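Local coordinates for major pilin protein fimA (Silicibacter pomeroyi, PDB 2IMH), which is of unknown function but belongs to the DUF1028 family and folds around two antiparallel beta sheets layered with helices, at residues A[41-46]-A[85-90]; A[51-56]-A[73-78]. One frame throughout, in Å; residues are numbered along the deposited sequence.

Interaction 1 of 2, residues A[41-46]-A[85-90]; sequences MSASQG and QLAAMD
The two middle strands of a four-stranded antiparallel sheet meet here, M41 pairing with M89 at one end and Q45 with Q85 at the other. Six backbone hydrogen bonds join hydrogen-bonded pairs M41-M89, A43-A87 and Q45-Q85; A43 N to A87 O, for example, is 2.9 Å. Between them, the non-hydrogen-bonded pairs S42-A88 and S44-L86 turn their side chains toward helices 51-62 and 67-76; there L86 CD1 lies 3.8 Å from S44 CB. The face carrying M41, A43 and Q45 packs against strands 4-11 and 115-120 of the second sheet. On it the selenomethionines M41 and M89 run side by side, M89 CE touching M41 CG at 3.8 Å, and the methyls of A43 and A87 are neighbours.

At the Q45 end of this face, chi1 of 56° sets CG between the backbone N and carbonyl carbon and brings the amide over to Q85. Q45 NE2 donates to Q85 OE1 at 3.0 Å, nearly straight at 168°. The acceptor lies in the plane of the Q45 amide, but NE2 approaches from above the Q85 carbonyl plane, the two amides being turned 72° apart. A leucine in place of Q45 would probably leave Q85 OE1 without this donor and S6 OG without its partner on Q45 OE1. N120 ND2 also binds Q85 OE1, while Q85 NE2 reaches T99 OG1 and G119 O. Two buried amides are thus satisfied by one another, by neighbouring strand 95-99 and by the facing sheet, the last a polar cross-link between layers.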
loop_
_atom_site.group_PDB
_atom_site.type_symbol
_atom_site.label_atom_id
_atom_site.label_comp_id
_atom_site.label_asym_id
_atom_site.label_seq_id
_atom_site.Cartn_x
_atom_site.Cartn_y
_atom_site.Cartn_z
HETATM N N MSE A 41 3.660 7.728 0.213
HETATM C CA MSE A 41 3.514 6.336 -0.228
HETATM C C MSE A 41 3.634 6.247 -1.740
HETATM O O MSE A 41 3.290 7.197 -2.455
HETATM C CB MSE A 41 2.127 5.801 0.156
HETATM C CG MSE A 41 1.860 5.663 1.647
HETATM SE SE MSE A 41 2.888 4.238 2.531
HETATM C CE MSE A 41 2.373 2.725 1.363
ATOM N N SER A 42 4.063 5.084 -2.229
ATOM C CA SER A 42 4.036 4.850 -3.671
ATOM C C SER A 42 3.603 3.425 -4.003
ATOM O O SER A 42 3.814 2.503 -3.214
ATOM C CB SER A 42 5.397 5.142 -4.303
ATOM O OG SER A 42 6.394 4.266 -3.828
ATOM N N ALA A 43 2.990 3.272 -5.178
ATOM C CA ALA A 43 2.600 1.956 -5.688
ATOM C C ALA A 43 3.149 1.908 -7.095
ATOM O O ALA A 43 2.689 2.667 -7.946
ATOM C CB ALA A 43 1.057 1.819 -5.704
ATOM N N SER A 44 4.141 1.052 -7.333
ATOM C CA SER A 44 4.761 0.981 -8.659
ATOM C C SER A 44 4.446 -0.388 -9.247
ATOM O O SER A 44 4.804 -1.413 -8.666
ATOM C CB SER A 44 6.268 1.227 -8.550
ATOM O OG SER A 44 6.919 1.097 -9.818
ATOM N N GLN A 45 3.768 -0.403 -10.395
ATOM C CA GLN A 45 3.187 -1.651 -10.903
ATOM C C GLN A 45 3.113 -1.605 -12.429
ATOM O O GLN A 45 3.848 -0.827 -13.069
ATOM C CB GLN A 45 1.796 -1.877 -10.275
ATOM C CG GLN A 45 0.826 -0.724 -10.489
ATOM C CD GLN A 45 -0.297 -0.675 -9.451
ATOM O OE1 GLN A 45 -0.046 -0.826 -8.255
ATOM N NE2 GLN A 45 -1.539 -0.446 -9.910
ATOM N N GLY A 46 2.230 -2.423 -12.994
ATOM C CA GLY A 46 2.036 -2.454 -14.455
ATOM C C GLY A 46 2.691 -3.654 -15.113
ATOM O O GLY A 46 3.164 -4.579 -14.433
ATOM N N GLN A 85 3.046 1.618 -14.559
ATOM C CA GLN A 85 1.982 2.370 -13.927
ATOM C C GLN A 85 2.494 2.778 -12.540
ATOM O O GLN A 85 3.150 1.983 -11.875
ATOM C CB GLN A 85 0.741 1.486 -13.791
ATOM C CG GLN A 85 -0.442 2.167 -13.124
ATOM C CD GLN A 85 -1.699 1.314 -13.144
ATOM O OE1 GLN A 85 -1.670 0.126 -12.822
ATOM N NE2 GLN A 85 -2.822 1.934 -13.506
ATOM N N LEU A 86 2.217 4.012 -12.142
ATOM C CA LEU A 86 2.770 4.561 -10.906
ATOM C C LEU A 86 1.759 5.442 -10.195
ATOM O O LEU A 86 1.063 6.244 -10.822
ATOM C CB LEU A 86 4.027 5.398 -11.222
ATOM C CG LEU A 86 4.766 6.001 -10.011
ATOM C CD1 LEU A 86 5.313 4.882 -9.115
ATOM C CD2 LEU A 86 5.892 6.944 -10.453
ATOM N N ALA A 87 1.675 5.288 -8.880
ATOM C CA ALA A 87 0.801 6.135 -8.088
ATOM C C ALA A 87 1.601 6.580 -6.880
ATOM O O ALA A 87 2.449 5.835 -6.366
ATOM C CB ALA A 87 -0.424 5.373 -7.641
ATOM N N ALA A 88 1.368 7.802 -6.441
ATOM C CA ALA A 88 2.130 8.332 -5.311
ATOM C C ALA A 88 1.250 9.258 -4.522
ATOM O O ALA A 88 0.428 9.975 -5.098
ATOM C CB ALA A 88 3.361 9.095 -5.790
HETATM N N MSE A 89 1.454 9.287 -3.209
HETATM C CA MSE A 89 0.633 10.119 -2.349
HETATM C C MSE A 89 1.538 10.784 -1.325
HETATM O O MSE A 89 2.440 10.139 -0.808
HETATM C CB MSE A 89 -0.418 9.251 -1.620
HETATM C CG MSE A 89 -1.323 10.039 -0.700
HETATM SE SE MSE A 89 -2.083 8.900 0.705
HETATM C CE MSE A 89 -0.466 8.625 1.768
ATOM N N ASP A 90 1.311 12.065 -1.033
ATOM C CA ASP A 90 2.143 12.773 -0.065
ATOM C C ASP A 90 1.583 12.634 1.342
ATOM O O ASP A 90 0.571 11.962 1.541
ATOM C CB ASP A 90 2.400 14.246 -0.471
ATOM C CG ASP A 90 1.201 15.180 -0.250
ATOM O OD1 ASP A 90 0.183 14.801 0.377
ATOM O OD2 ASP A 90 1.313 16.350 -0.724
#

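Interaction 2 of 2, residues A[51-56]-A[73-78]; sequences TFWGEE and HVTSQD
W53 swings CG anti to its carbonyl carbon (chi1 -85°) and V74 sets CG1 anti to its backbone N (chi1 167°), which brings that methyl over the indole. The contact joins two consecutive helices, 51-62 and 67-76, which together cover one face of the four-stranded sheet. Two CH-pi contacts share a single face of W53. V74 CG1 sits 3.7 Å from the centroid of the five-membered ring, and V74 CG1 comes within 3.4 Å of W53 CD1. Over the face of the six-membered ring comes T75 CG2, 3.8 Å from the centroid, while T75 OG1 turns back to V71 O in its own helix.

Beyond the end of helix 67-76, D78 approaches the pyrrole side, its carboxylate nearly perpendicular to the indole (84°). D78 CB lies at the ring edge, in the plane. The carboxylate has other partners as well: OD2 forms a salt bridge with R84, and OD1 accepts from G80 N, so both carboxylate oxygens have partners outside the two segments. L86, on strand 85-90 of the sheet, touches W53, V74 and T75 alike. The second methyl of V74, CG2, rests 4.2 Å from CB of E56, about one helical turn after W53.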
loop_
_atom_site.group_PDB
_atom_site.type_symbol
_atom_site.label_atom_id
_atom_site.label_comp_id
_atom_site.label_asym_id
_atom_site.label_seq_id
_atom_site.Cartn_x
_atom_site.Cartn_y
_atom_site.Cartn_z
ATOM N N THR A 51 11.013 -1.069 -10.135
ATOM C CA THR A 51 11.322 -0.821 -8.719
ATOM C C THR A 51 11.884 0.596 -8.537
ATOM O O THR A 51 11.601 1.276 -7.547
ATOM C CB THR A 51 12.323 -1.844 -8.170
ATOM O OG1 THR A 51 13.500 -1.839 -8.983
ATOM C CG2 THR A 51 11.704 -3.244 -8.182
ATOM N N PHE A 52 12.650 1.065 -9.518
ATOM C CA PHE A 52 13.202 2.420 -9.470
ATOM C C PHE A 52 12.135 3.489 -9.323
ATOM O O PHE A 52 12.275 4.407 -8.501
ATOM C CB PHE A 52 14.074 2.652 -10.692
ATOM C CG PHE A 52 15.101 1.570 -10.862
ATOM C CD1 PHE A 52 16.234 1.551 -10.056
ATOM C CD2 PHE A 52 14.879 0.517 -11.753
ATOM C CE1 PHE A 52 17.182 0.526 -10.178
ATOM C CE2 PHE A 52 15.815 -0.524 -11.870
ATOM C CZ PHE A 52 16.966 -0.511 -11.090
ATOM N N TRP A 53 11.075 3.379 -10.118
ATOM C CA TRP A 53 10.008 4.363 -10.064
ATOM C C TRP A 53 9.485 4.489 -8.644
ATOM O O TRP A 53 9.225 5.591 -8.171
ATOM C CB TRP A 53 8.875 3.904 -10.950
ATOM C CG TRP A 53 9.030 4.280 -12.402
ATOM C CD1 TRP A 53 10.169 4.663 -13.050
ATOM C CD2 TRP A 53 8.001 4.233 -13.379
ATOM N NE1 TRP A 53 9.894 4.907 -14.387
ATOM C CE2 TRP A 53 8.567 4.642 -14.611
ATOM C CE3 TRP A 53 6.639 3.897 -13.336
ATOM C CZ2 TRP A 53 7.816 4.719 -15.792
ATOM C CZ3 TRP A 53 5.888 3.987 -14.510
ATOM C CH2 TRP A 53 6.487 4.405 -15.723
ATOM N N GLY A 54 9.312 3.347 -7.980
ATOM C CA GLY A 54 8.692 3.341 -6.639
ATOM C C GLY A 54 9.545 4.073 -5.619
ATOM O O GLY A 54 9.026 4.758 -4.738
ATOM N N GLU A 55 10.852 3.891 -5.715
ATOM C CA GLU A 55 11.787 4.544 -4.798
ATOM C C GLU A 55 11.984 6.016 -5.169
ATOM O O GLU A 55 11.933 6.900 -4.319
ATOM C CB GLU A 55 13.143 3.822 -4.833
ATOM C CG GLU A 55 13.094 2.372 -4.352
ATOM C CD GLU A 55 14.453 1.656 -4.406
ATOM O OE1 GLU A 55 15.402 2.185 -5.032
ATOM O OE2 GLU A 55 14.563 0.555 -3.810
ATOM N N GLU A 56 12.240 6.279 -6.451
ATOM C CA GLU A 56 12.543 7.632 -6.890
ATOM C C GLU A 56 11.399 8.613 -6.675
ATOM O O GLU A 56 11.631 9.769 -6.289
ATOM C CB GLU A 56 13.007 7.619 -8.351
ATOM C CG GLU A 56 14.352 6.932 -8.448
ATOM C CD GLU A 56 14.904 6.861 -9.864
ATOM O OE1 GLU A 56 14.390 7.587 -10.744
ATOM O OE2 GLU A 56 15.869 6.084 -10.073
ATOM N N HIS A 73 7.880 13.639 -13.355
ATOM C CA HIS A 73 9.356 13.672 -13.409
ATOM C C HIS A 73 9.945 12.280 -13.576
ATOM O O HIS A 73 10.889 12.058 -14.343
ATOM C CB HIS A 73 9.953 14.241 -12.112
ATOM C CG HIS A 73 9.622 15.678 -11.843
ATOM N ND1 HIS A 73 9.591 16.201 -10.567
ATOM C CD2 HIS A 73 9.313 16.699 -12.677
ATOM C CE1 HIS A 73 9.280 17.483 -10.628
ATOM N NE2 HIS A 73 9.107 17.810 -11.895
ATOM N N VAL A 74 9.415 11.347 -12.800
ATOM C CA VAL A 74 9.918 9.992 -12.813
ATOM C C VAL A 74 9.574 9.288 -14.125
ATOM O O VAL A 74 10.437 8.660 -14.732
ATOM C CB VAL A 74 9.372 9.211 -11.602
ATOM C CG1 VAL A 74 9.619 7.730 -11.754
ATOM C CG2 VAL A 74 10.006 9.751 -10.353
ATOM N N THR A 75 8.326 9.409 -14.559
ATOM C CA THR A 75 7.855 8.642 -15.709
ATOM C C THR A 75 8.376 9.215 -17.031
ATOM O O THR A 75 8.681 8.448 -17.959
ATOM C CB THR A 75 6.329 8.547 -15.739
ATOM O OG1 THR A 75 5.764 9.859 -15.784
ATOM C CG2 THR A 75 5.813 7.796 -14.507
ATOM N N SER A 76 8.484 10.547 -17.105
ATOM C CA SER A 76 8.920 11.241 -18.327
ATOM C C SER A 76 10.334 10.856 -18.744
ATOM O O SER A 76 10.652 10.827 -19.945
ATOM C CB SER A 76 8.821 12.766 -18.164
ATOM O OG SER A 76 9.840 13.270 -17.314
ATOM N N GLN A 77 11.177 10.575 -17.755
ATOM C CA GLN A 77 12.595 10.218 -17.922
ATOM C C GLN A 77 12.792 8.807 -18.461
ATOM O O GLN A 77 13.918 8.395 -18.742
ATOM C CB GLN A 77 13.306 10.258 -16.563
ATOM C CG GLN A 77 13.613 11.628 -15.973
ATOM C CD GLN A 77 14.354 11.516 -14.648
ATOM O OE1 GLN A 77 15.541 11.840 -14.558
ATOM N NE2 GLN A 77 13.664 11.029 -13.617
ATOM N N ASP A 78 11.711 8.040 -18.545
ATOM C CA ASP A 78 11.826 6.606 -18.830
ATOM C C ASP A 78 11.206 6.299 -20.179
ATOM O O ASP A 78 9.994 6.418 -20.336
ATOM C CB ASP A 78 11.114 5.836 -17.705
ATOM C CG ASP A 78 11.237 4.325 -17.817
ATOM O OD1 ASP A 78 11.562 3.772 -18.907
ATOM O OD2 ASP A 78 10.965 3.685 -16.766
HETATM O O HOH W 1 13.646 10.304 -10.897
#

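In the fold
Interaction 2 is nested inside the chain loop that interaction 1 closes: strand 40-45 leads into helix 51-62, and helix 67-76 leads back to strand 85-90. Both are largely buried, but interaction 1 lies deeper, its centre about 9 Å from the centre of the chain against about 17 Å for interaction 2. They meet through the helix-covered face of the sheet, where L86 CB packs 3.7 Å from W53 CE3, and S42 OG probably hydrogen-bonds to G54 O at 2.8 Å. Backbone bonds and buried amides dominate the strand pairing; methyl-on-indole packing, with a carboxylate close by, joins the outer helices.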